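Local coordinates for protein amphinase-2 (Rana pipiens, PDB 2P7S) that cleaves single-stranded RNA as a secreted, cytotoxic endonuclease of the pancreatic ribonuclease family, acting on poly(U), poly(C) and dinucleotides such as CpA, at residues C41-V55 with F74-Y87. Sequence-based numbering, arbitrary orientation.
Sequences CKPINTFIHSTTGPV and FTLTTCKNPIRCKY. With NAG (2-acetamido-2-deoxy-beta-D-glucopyranose), chain B; ACT (acetate ion), chain C.
In the pancreatic ribonuclease fold, N45 and T46, which probably help bind substrate as in relatives, lie on strand 45-49, which pairs antiparallel with strand 74-83; C79 and T78 face them, so one pairing both builds the sheet and presents the pocket. Backbone bonds run in both directions between N45 and C79 and between F47 and T77, the F47 N to T77 O link being nearly straight at 174°. On the T46 side, its OG1 lies 3.0 Å from T78 OG1 and donates at 2.7 Å to OXT of an acetate, probably from the crystallisation liquor, that T111 N also holds. T46 OG1 stands beside its own backbone N (chi1 -67°), which lets one hydroxyl approach both the neighbouring strand and the acetate. N45 turns to the other face, where its ND2 lies over the rim of one face of the F47 ring and is held by K14 O. Further along, H49 NE2 meets T77 OG1 at 2.6 Å, the hydroxyl coming in at the ring edge, while Q19 O holds ND1 and fixes the imidazole. The disulfide C41-C85 ties the loop before the strand to the beta turn at I83-K86. Beside it, Y87 OH donates to K42 O at 2.6 Å, tilted 24° from the carbonyl plane, with P82 CB over the rim of one ring face. A phenylalanine in place of Y87 would probably leave K42 O without this bond and the 41-44 loop less firmly fixed. Strand 74-83 thus flanks the T46 hydroxyl on one side, with strand 104-111 packing around it, consistent with T46 reading a pyrimidine base, as in other pancreatic-type ribonucleases.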
ATOM      1  N   CYS A  41     -12.507   4.405   7.294  1.00 36.60           N
ATOM      2  CA  CYS A  41     -13.355   3.230   7.453  1.00 36.62           C
ATOM      3  C   CYS A  41     -13.689   2.526   6.138  1.00 36.24           C
ATOM      4  O   CYS A  41     -14.810   2.065   5.940  1.00 36.85           O
ATOM      5  CB  CYS A  41     -14.652   3.619   8.176  1.00 36.85           C
ATOM      6  SG  CYS A  41     -15.697   2.213   8.672  1.00 38.85           S
ATOM      7  N   LYS A  42     -12.716   2.437   5.240  1.00 35.13           N
ATOM      8  CA  LYS A  42     -12.931   1.761   3.966  1.00 33.77           C
ATOM      9  C   LYS A  42     -12.894   0.248   4.180  1.00 33.59           C
ATOM     10  O   LYS A  42     -12.269  -0.239   5.126  1.00 32.32           O
ATOM     11  CB  LYS A  42     -11.864   2.194   2.955  1.00 36.75           C
ATOM     12  CG  LYS A  42     -12.029   3.634   2.492  1.00 40.00           C
ATOM     13  CD  LYS A  42     -13.349   3.811   1.750  1.00 44.02           C
ATOM     14  CE  LYS A  42     -13.684   5.276   1.535  1.00 47.70           C
ATOM     15  NZ  LYS A  42     -14.957   5.464   0.773  1.00 50.99           N
ATOM     16  N   PRO A  43     -13.557  -0.521   3.302  1.00 32.67           N
ATOM     17  CA  PRO A  43     -13.585  -1.983   3.431  1.00 30.95           C
ATOM     18  C   PRO A  43     -12.245  -2.719   3.432  1.00 29.76           C
ATOM     19  O   PRO A  43     -12.079  -3.712   4.149  1.00 28.22           O
ATOM     20  CB  PRO A  43     -14.494  -2.417   2.274  1.00 32.52           C
ATOM     21  CG  PRO A  43     -14.304  -1.335   1.269  1.00 34.63           C
ATOM     22  CD  PRO A  43     -14.306  -0.086   2.110  1.00 33.44           C
ATOM     23  N   ILE A  44     -11.282  -2.250   2.647  1.00 28.24           N
ATOM     24  CA  ILE A  44     -10.002  -2.945   2.611  1.00 26.46           C
ATOM     25  C   ILE A  44      -8.827  -2.120   2.094  1.00 25.25           C
ATOM     26  O   ILE A  44      -8.989  -1.265   1.214  1.00 24.93           O
ATOM     27  CB  ILE A  44     -10.121  -4.232   1.757  1.00 27.40           C
ATOM     28  CG1 ILE A  44      -8.805  -5.013   1.788  1.00 26.79           C
ATOM     29  CG2 ILE A  44     -10.503  -3.867   0.316  1.00 27.06           C
ATOM     30  CD1 ILE A  44      -8.894  -6.385   1.143  1.00 29.70           C
ATOM     31  N   ASN A  45      -7.650  -2.372   2.660  1.00 21.80           N
ATOM     32  CA  ASN A  45      -6.427  -1.689   2.233  1.00 22.39           C
ATOM     33  C   ASN A  45      -5.179  -2.440   2.669  1.00 23.01           C
ATOM     34  O   ASN A  45      -5.161  -3.059   3.732  1.00 23.68           O
ATOM     35  CB  ASN A  45      -6.344  -0.266   2.783  1.00 22.19           C
ATOM     36  CG  ASN A  45      -5.250   0.550   2.095  1.00 24.59           C
ATOM     37  OD1 ASN A  45      -5.316   0.790   0.888  1.00 27.05           O
ATOM     38  ND2 ASN A  45      -4.237   0.957   2.851  1.00 24.06           N
ATOM     39  N   THR A  46      -4.137  -2.381   1.844  1.00 21.35           N
ATOM     40  CA  THR A  46      -2.876  -3.048   2.158  1.00 22.24           C
ATOM     41  C   THR A  46      -1.777  -2.010   2.386  1.00 22.25           C
ATOM     42  O   THR A  46      -1.631  -1.058   1.612  1.00 22.07           O
ATOM     43  CB  THR A  46      -2.455  -4.013   1.022  1.00 25.71           C
ATOM     44  OG1 THR A  46      -3.386  -5.101   0.954  1.00 27.14           O
ATOM     45  CG2 THR A  46      -1.072  -4.577   1.284  1.00 23.72           C
ATOM     46  N   PHE A  47      -1.029  -2.188   3.473  1.00 19.70           N
ATOM     47  CA  PHE A  47       0.058  -1.290   3.836  1.00 21.06           C
ATOM     48  C   PHE A  47       1.416  -1.949   3.643  1.00 22.24           C
ATOM     49  O   PHE A  47       1.605  -3.114   3.985  1.00 23.03           O
ATOM     50  CB  PHE A  47      -0.097  -0.846   5.292  1.00 21.14           C
ATOM     51  CG  PHE A  47      -1.327  -0.029   5.542  1.00 21.65           C
ATOM     52  CD1 PHE A  47      -2.538  -0.639   5.853  1.00 21.52           C
ATOM     53  CD2 PHE A  47      -1.284   1.357   5.428  1.00 22.77           C
ATOM     54  CE1 PHE A  47      -3.687   0.126   6.046  1.00 20.84           C
ATOM     55  CE2 PHE A  47      -2.430   2.134   5.615  1.00 20.39           C
ATOM     56  CZ  PHE A  47      -3.633   1.518   5.924  1.00 20.15           C
ATOM     57  N   ILE A  48       2.365  -1.185   3.115  1.00 21.93           N
ATOM     58  CA  ILE A  48       3.705  -1.691   2.842  1.00 22.87           C
ATOM     59  C   ILE A  48       4.678  -1.157   3.891  1.00 23.17           C
ATOM     60  O   ILE A  48       4.880   0.052   4.000  1.00 22.84           O
ATOM     61  CB  ILE A  48       4.184  -1.237   1.438  1.00 22.30           C
ATOM     62  CG1 ILE A  48       3.103  -1.522   0.396  1.00 22.29           C
ATOM     63  CG2 ILE A  48       5.470  -1.955   1.066  1.00 23.37           C
ATOM     64  CD1 ILE A  48       3.261  -0.698  -0.881  1.00 23.43           C
ATOM     65  N   HIS A  49       5.270  -2.064   4.663  1.00 23.23           N
ATOM     66  CA  HIS A  49       6.216  -1.685   5.709  1.00 25.38           C
ATOM     67  C   HIS A  49       7.594  -1.531   5.085  1.00 27.51           C
ATOM     68  O   HIS A  49       8.391  -2.478   5.050  1.00 28.65           O
ATOM     69  CB  HIS A  49       6.243  -2.764   6.793  1.00 24.06           C
ATOM     70  CG  HIS A  49       4.940  -2.919   7.510  1.00 23.21           C
ATOM     71  ND1 HIS A  49       4.613  -2.178   8.626  1.00 21.59           N
ATOM     72  CD2 HIS A  49       3.859  -3.687   7.236  1.00 24.03           C
ATOM     73  CE1 HIS A  49       3.385  -2.482   9.007  1.00 23.96           C
ATOM     74  NE2 HIS A  49       2.904  -3.394   8.180  1.00 24.96           N
ATOM     75  N   SER A  50       7.877  -0.335   4.589  1.00 27.93           N
ATOM     76  CA  SER A  50       9.155  -0.071   3.942  0.50 26.86           C
ATOM     77  C   SER A  50       9.391   1.412   3.716  1.00 28.39           C
ATOM     78  O   SER A  50       8.463   2.222   3.799  1.00 25.23           O
ATOM     79  CB  SER A  50       9.204  -0.795   2.589  0.50 26.11           C
ATOM     80  OG  SER A  50      10.266  -0.324   1.773  0.50 21.28           O
ATOM     81  N   THR A  51      10.642   1.755   3.432  1.00 28.53           N
ATOM     82  CA  THR A  51      11.003   3.126   3.133  1.00 29.39           C
ATOM     83  C   THR A  51      10.344   3.276   1.761  1.00 28.24           C
ATOM     84  O   THR A  51      10.017   2.271   1.128  1.00 28.46           O
ATOM     85  CB  THR A  51      12.523   3.268   3.005  1.00 28.41           C
ATOM     86  OG1 THR A  51      13.037   2.142   2.283  1.00 29.99           O
ATOM     87  CG2 THR A  51      13.176   3.309   4.387  1.00 29.32           C
ATOM     88  N   THR A  52      10.150   4.506   1.304  1.00 29.62           N
ATOM     89  CA  THR A  52       9.490   4.745   0.024  1.00 29.25           C
ATOM     90  C   THR A  52      10.309   4.409  -1.217  1.00 28.62           C
ATOM     91  O   THR A  52       9.761   3.938  -2.213  1.00 27.10           O
ATOM     92  CB  THR A  52       9.044   6.208  -0.091  1.00 30.05           C
ATOM     93  OG1 THR A  52      10.195   7.059  -0.085  1.00 31.15           O
ATOM     94  CG2 THR A  52       8.138   6.579   1.068  1.00 28.18           C
ATOM     95  N   GLY A  53      11.613   4.667  -1.153  1.00 29.47           N
ATOM     96  CA  GLY A  53      12.498   4.409  -2.278  1.00 29.31           C
ATOM     97  C   GLY A  53      12.382   3.045  -2.927  1.00 28.70           C
ATOM     98  O   GLY A  53      12.229   2.960  -4.147  1.00 30.54           O
ATOM     99  N   PRO A  54      12.474   1.955  -2.147  1.00 29.20           N
ATOM    100  CA  PRO A  54      12.371   0.594  -2.685  1.00 29.01           C
ATOM    101  C   PRO A  54      11.048   0.351  -3.416  1.00 28.52           C
ATOM    102  O   PRO A  54      10.989  -0.427  -4.376  1.00 29.12           O
ATOM    103  CB  PRO A  54      12.509  -0.280  -1.441  1.00 30.28           C
ATOM    104  CG  PRO A  54      13.412   0.536  -0.561  1.00 31.28           C
ATOM    105  CD  PRO A  54      12.839   1.927  -0.719  1.00 31.03           C
ATOM    106  N   VAL A  55       9.988   1.010  -2.960  1.00 27.10           N
ATOM    107  CA  VAL A  55       8.689   0.844  -3.600  1.00 27.05           C
ATOM    108  C   VAL A  55       8.671   1.602  -4.929  1.00 28.57           C
ATOM    109  O   VAL A  55       8.128   1.120  -5.923  1.00 28.83           O
ATOM    110  CB  VAL A  55       7.534   1.355  -2.699  1.00 26.37           C
ATOM    111  CG1 VAL A  55       6.187   1.063  -3.365  1.00 24.85           C
ATOM    112  CG2 VAL A  55       7.596   0.678  -1.340  1.00 27.06           C
ATOM    113  N   PHE A  74       7.972  -7.661   0.043  1.00 38.95           N
ATOM    114  CA  PHE A  74       7.833  -6.673   1.112  1.00 36.43           C
ATOM    115  C   PHE A  74       6.973  -7.233   2.235  1.00 34.89           C
ATOM    116  O   PHE A  74       6.242  -8.200   2.037  1.00 35.91           O
ATOM    117  CB  PHE A  74       7.169  -5.387   0.601  1.00 36.96           C
ATOM    118  CG  PHE A  74       7.934  -4.695  -0.484  1.00 35.98           C
ATOM    119  CD1 PHE A  74       7.865  -5.144  -1.800  1.00 37.25           C
ATOM    120  CD2 PHE A  74       8.728  -3.593  -0.191  1.00 35.77           C
ATOM    121  CE1 PHE A  74       8.578  -4.501  -2.808  1.00 36.31           C
ATOM    122  CE2 PHE A  74       9.446  -2.944  -1.191  1.00 35.77           C
ATOM    123  CZ  PHE A  74       9.369  -3.400  -2.502  1.00 35.68           C
ATOM    124  N   THR A  75       7.076  -6.624   3.412  1.00 33.59           N
ATOM    125  CA  THR A  75       6.273  -7.019   4.566  1.00 33.47           C
ATOM    126  C   THR A  75       4.970  -6.247   4.381  1.00 31.66           C
ATOM    127  O   THR A  75       4.987  -5.015   4.294  1.00 27.95           O
ATOM    128  CB  THR A  75       6.938  -6.592   5.882  1.00 35.99           C
ATOM    129  OG1 THR A  75       8.235  -7.191   5.971  1.00 39.51           O
ATOM    130  CG2 THR A  75       6.099  -7.033   7.073  1.00 35.80           C
ATOM    131  N   LEU A  76       3.851  -6.968   4.329  1.00 30.14           N
ATOM    132  CA  LEU A  76       2.546  -6.358   4.085  1.00 29.15           C
ATOM    133  C   LEU A  76       1.457  -6.609   5.117  1.00 30.38           C
ATOM    134  O   LEU A  76       1.220  -7.748   5.509  1.00 33.20           O
ATOM    135  CB  LEU A  76       2.014  -6.856   2.747  1.00 28.95           C
ATOM    136  CG  LEU A  76       2.929  -6.742   1.534  1.00 27.22           C
ATOM    137  CD1 LEU A  76       2.404  -7.653   0.436  1.00 27.77           C
ATOM    138  CD2 LEU A  76       2.991  -5.296   1.068  1.00 25.53           C
ATOM    139  N   THR A  77       0.788  -5.537   5.535  1.00 25.70           N
ATOM    140  CA  THR A  77      -0.321  -5.648   6.472  1.00 24.33           C
ATOM    141  C   THR A  77      -1.599  -5.316   5.715  1.00 23.34           C
ATOM    142  O   THR A  77      -1.720  -4.252   5.108  1.00 19.52           O
ATOM    143  CB  THR A  77      -0.187  -4.673   7.647  1.00 24.08           C
ATOM    144  OG1 THR A  77       0.897  -5.085   8.480  1.00 23.88           O
ATOM    145  CG2 THR A  77      -1.473  -4.639   8.465  1.00 25.60           C
ATOM    146  N   THR A  78      -2.551  -6.236   5.738  1.00 23.23           N
ATOM    147  CA  THR A  78      -3.808  -6.002   5.059  1.00 21.80           C
ATOM    148  C   THR A  78      -4.908  -5.843   6.103  1.00 20.86           C
ATOM    149  O   THR A  78      -5.044  -6.675   6.995  1.00 22.11           O
ATOM    150  CB  THR A  78      -4.141  -7.180   4.100  1.00 22.66           C
ATOM    151  OG1 THR A  78      -3.182  -7.204   3.034  1.00 23.64           O
ATOM    152  CG2 THR A  78      -5.534  -7.020   3.513  1.00 23.65           C
ATOM    153  N   CYS A  79      -5.651  -4.744   6.009  1.00 20.23           N
ATOM    154  CA  CYS A  79      -6.761  -4.466   6.920  1.00 22.06           C
ATOM    155  C   CYS A  79      -8.044  -4.777   6.153  1.00 22.08           C
ATOM    156  O   CYS A  79      -8.260  -4.234   5.066  1.00 20.83           O
ATOM    157  CB  CYS A  79      -6.772  -2.995   7.313  1.00 22.19           C
ATOM    158  SG  CYS A  79      -5.243  -2.427   8.118  1.00 21.93           S
ATOM    159  N   LYS A  80      -8.903  -5.622   6.713  1.00 22.10           N
ATOM    160  CA  LYS A  80     -10.131  -5.975   6.008  1.00 22.73           C
ATOM    161  C   LYS A  80     -11.279  -6.400   6.922  1.00 23.85           C
ATOM    162  O   LYS A  80     -11.143  -6.437   8.152  1.00 21.74           O
ATOM    163  CB  LYS A  80      -9.838  -7.115   5.033  1.00 24.57           C
ATOM    164  CG  LYS A  80      -9.445  -8.412   5.728  1.00 24.86           C
ATOM    165  CD  LYS A  80      -9.188  -9.509   4.715  1.00 30.21           C
ATOM    166  CE  LYS A  80      -8.950 -10.845   5.391  1.00 33.75           C
ATOM    167  NZ  LYS A  80      -8.775 -11.928   4.385  1.00 37.87           N
ATOM    168  N   ASN A  81     -12.407  -6.717   6.293  1.00 23.79           N
ATOM    169  CA  ASN A  81     -13.606  -7.182   6.983  1.00 24.65           C
ATOM    170  C   ASN A  81     -14.026  -6.326   8.171  1.00 26.16           C
ATOM    171  O   ASN A  81     -14.228  -6.834   9.280  1.00 27.06           O
ATOM    172  CB  ASN A  81     -13.407  -8.630   7.435  1.00 25.03           C
ATOM    173  CG  ASN A  81     -13.025  -9.542   6.286  1.00 25.75           C
ATOM    174  OD1 ASN A  81     -13.128  -9.154   5.121  1.00 30.45           O
ATOM    175  ND2 ASN A  81     -12.586 -10.755   6.601  1.00 26.52           N
ATOM    176  N   PRO A  82     -14.183  -5.015   7.955  1.00 26.45           N
ATOM    177  CA  PRO A  82     -14.584  -4.155   9.067  1.00 26.30           C
ATOM    178  C   PRO A  82     -15.997  -4.436   9.573  1.00 29.02           C
ATOM    179  O   PRO A  82     -16.876  -4.870   8.824  1.00 28.29           O
ATOM    180  CB  PRO A  82     -14.463  -2.756   8.472  1.00 28.50           C
ATOM    181  CG  PRO A  82     -14.864  -2.987   7.033  1.00 28.57           C
ATOM    182  CD  PRO A  82     -14.098  -4.247   6.697  1.00 27.04           C
ATOM    183  N   ILE A  83     -16.183  -4.197  10.863  1.00 30.90           N
ATOM    184  CA  ILE A  83     -17.463  -4.335  11.542  1.00 32.02           C
ATOM    185  C   ILE A  83     -17.475  -3.046  12.353  1.00 32.19           C
ATOM    186  O   ILE A  83     -16.721  -2.918  13.318  1.00 32.45           O
ATOM    187  CB  ILE A  83     -17.491  -5.525  12.526  1.00 33.01           C
ATOM    188  CG1 ILE A  83     -17.181  -6.837  11.799  1.00 35.46           C
ATOM    189  CG2 ILE A  83     -18.863  -5.596  13.198  1.00 34.80           C
ATOM    190  CD1 ILE A  83     -18.231  -7.261  10.804  1.00 37.19           C
ATOM    191  N   ARG A  84     -18.296  -2.086  11.948  1.00 33.60           N
ATOM    192  CA  ARG A  84     -18.353  -0.800  12.638  1.00 36.59           C
ATOM    193  C   ARG A  84     -16.958  -0.174  12.699  1.00 35.92           C
ATOM    194  O   ARG A  84     -16.538   0.363  13.722  1.00 35.72           O
ATOM    195  CB  ARG A  84     -18.931  -0.974  14.047  1.00 39.16           C
ATOM    196  CG  ARG A  84     -20.443  -1.165  14.052  1.00 43.83           C
ATOM    197  CD  ARG A  84     -20.981  -1.325  15.463  1.00 47.02           C
ATOM    198  NE  ARG A  84     -20.537  -2.573  16.074  1.00 50.00           N
ATOM    199  CZ  ARG A  84     -20.957  -3.780  15.704  1.00 50.96           C
ATOM    200  NH1 ARG A  84     -21.840  -3.905  14.719  1.00 49.60           N
ATOM    201  NH2 ARG A  84     -20.493  -4.861  16.317  1.00 50.42           N
ATOM    202  N   CYS A  85     -16.251  -0.266  11.575  1.00 36.17           N
ATOM    203  CA  CYS A  85     -14.904   0.279  11.404  1.00 33.25           C
ATOM    204  C   CYS A  85     -13.784  -0.346  12.233  1.00 31.71           C
ATOM    205  O   CYS A  85     -12.756   0.284  12.471  1.00 30.41           O
ATOM    206  CB  CYS A  85     -14.924   1.795  11.606  1.00 36.35           C
ATOM    207  SG  CYS A  85     -16.207   2.616  10.603  1.00 38.46           S
ATOM    208  N   LYS A  86     -13.989  -1.583  12.674  1.00 29.52           N
ATOM    209  CA  LYS A  86     -12.981  -2.330  13.424  1.00 30.06           C
ATOM    210  C   LYS A  86     -12.623  -3.475  12.473  1.00 29.54           C
ATOM    211  O   LYS A  86     -13.507  -4.161  11.952  1.00 28.85           O
ATOM    212  CB  LYS A  86     -13.557  -2.850  14.741  1.00 32.99           C
ATOM    213  CG  LYS A  86     -13.864  -1.749  15.755  1.00 37.01           C
ATOM    214  CD  LYS A  86     -12.580  -1.116  16.281  1.00 41.38           C
ATOM    215  CE  LYS A  86     -12.854  -0.151  17.426  1.00 44.43           C
ATOM    216  NZ  LYS A  86     -13.595   1.070  16.990  1.00 48.86           N
ATOM    217  N   TYR A  87     -11.329  -3.690  12.264  1.00 28.26           N
ATOM    218  CA  TYR A  87     -10.863  -4.675  11.289  1.00 25.94           C
ATOM    219  C   TYR A  87     -10.155  -5.951  11.712  1.00 26.83           C
ATOM    220  O   TYR A  87      -9.666  -6.078  12.832  1.00 27.94           O
ATOM    221  CB  TYR A  87      -9.905  -3.992  10.313  1.00 27.00           C
ATOM    222  CG  TYR A  87     -10.429  -2.767   9.610  1.00 24.20           C
ATOM    223  CD1 TYR A  87     -10.681  -1.584  10.306  1.00 25.64           C
ATOM    224  CD2 TYR A  87     -10.645  -2.785   8.233  1.00 23.33           C
ATOM    225  CE1 TYR A  87     -11.140  -0.444   9.636  1.00 25.29           C
ATOM    226  CE2 TYR A  87     -11.098  -1.664   7.562  1.00 24.29           C
ATOM    227  CZ  TYR A  87     -11.344  -0.498   8.261  1.00 23.98           C
ATOM    228  OH  TYR A  87     -11.787   0.604   7.573  1.00 26.93           O
TER
HETATM  229  C1  NAG B   1      -9.120  -3.982  15.912  1.00 32.30           C
HETATM  230  C2  NAG B   1      -8.132  -4.736  16.812  1.00 33.20           C
HETATM  231  C3  NAG B   1      -8.396  -6.241  16.718  1.00 34.81           C
HETATM  232  C4  NAG B   1      -9.851  -6.513  17.094  1.00 34.33           C
HETATM  233  C5  NAG B   1     -10.761  -5.726  16.142  1.00 33.55           C
HETATM  234  C6  NAG B   1     -12.247  -5.921  16.422  1.00 33.30           C
HETATM  235  C7  NAG B   1      -5.814  -4.293  17.313  1.00 34.95           C
HETATM  236  C8  NAG B   1      -4.412  -4.020  16.797  1.00 37.98           C
HETATM  237  N2  NAG B   1      -6.771  -4.442  16.403  1.00 36.29           N
HETATM  238  O3  NAG B   1      -7.524  -6.946  17.588  1.00 33.89           O
HETATM  239  O4  NAG B   1     -10.125  -7.925  17.001  1.00 38.85           O
HETATM  240  O5  NAG B   1     -10.480  -4.312  16.256  1.00 31.87           O
HETATM  241  O6  NAG B   1     -12.591  -5.456  17.718  1.00 35.93           O
HETATM  242  O7  NAG B   1      -6.020  -4.372  18.526  1.00 37.48           O
HETATM  243  C   ACT C 505      -4.716  -7.560  -1.387  1.00 51.63           C
HETATM  244  O   ACT C 505      -4.343  -8.188  -2.405  1.00 49.74           O
HETATM  245  OXT ACT C 505      -4.562  -6.279  -1.110  1.00 53.48           O
HETATM  246  CH3 ACT C 505      -5.443  -8.372  -0.328  1.00 51.09           C
HETATM  247  O   HOH W   1     -13.197  -6.088   3.528  1.00 23.78           O
HETATM  248  O   HOH W   2       8.840  -4.475   3.140  1.00 29.49           O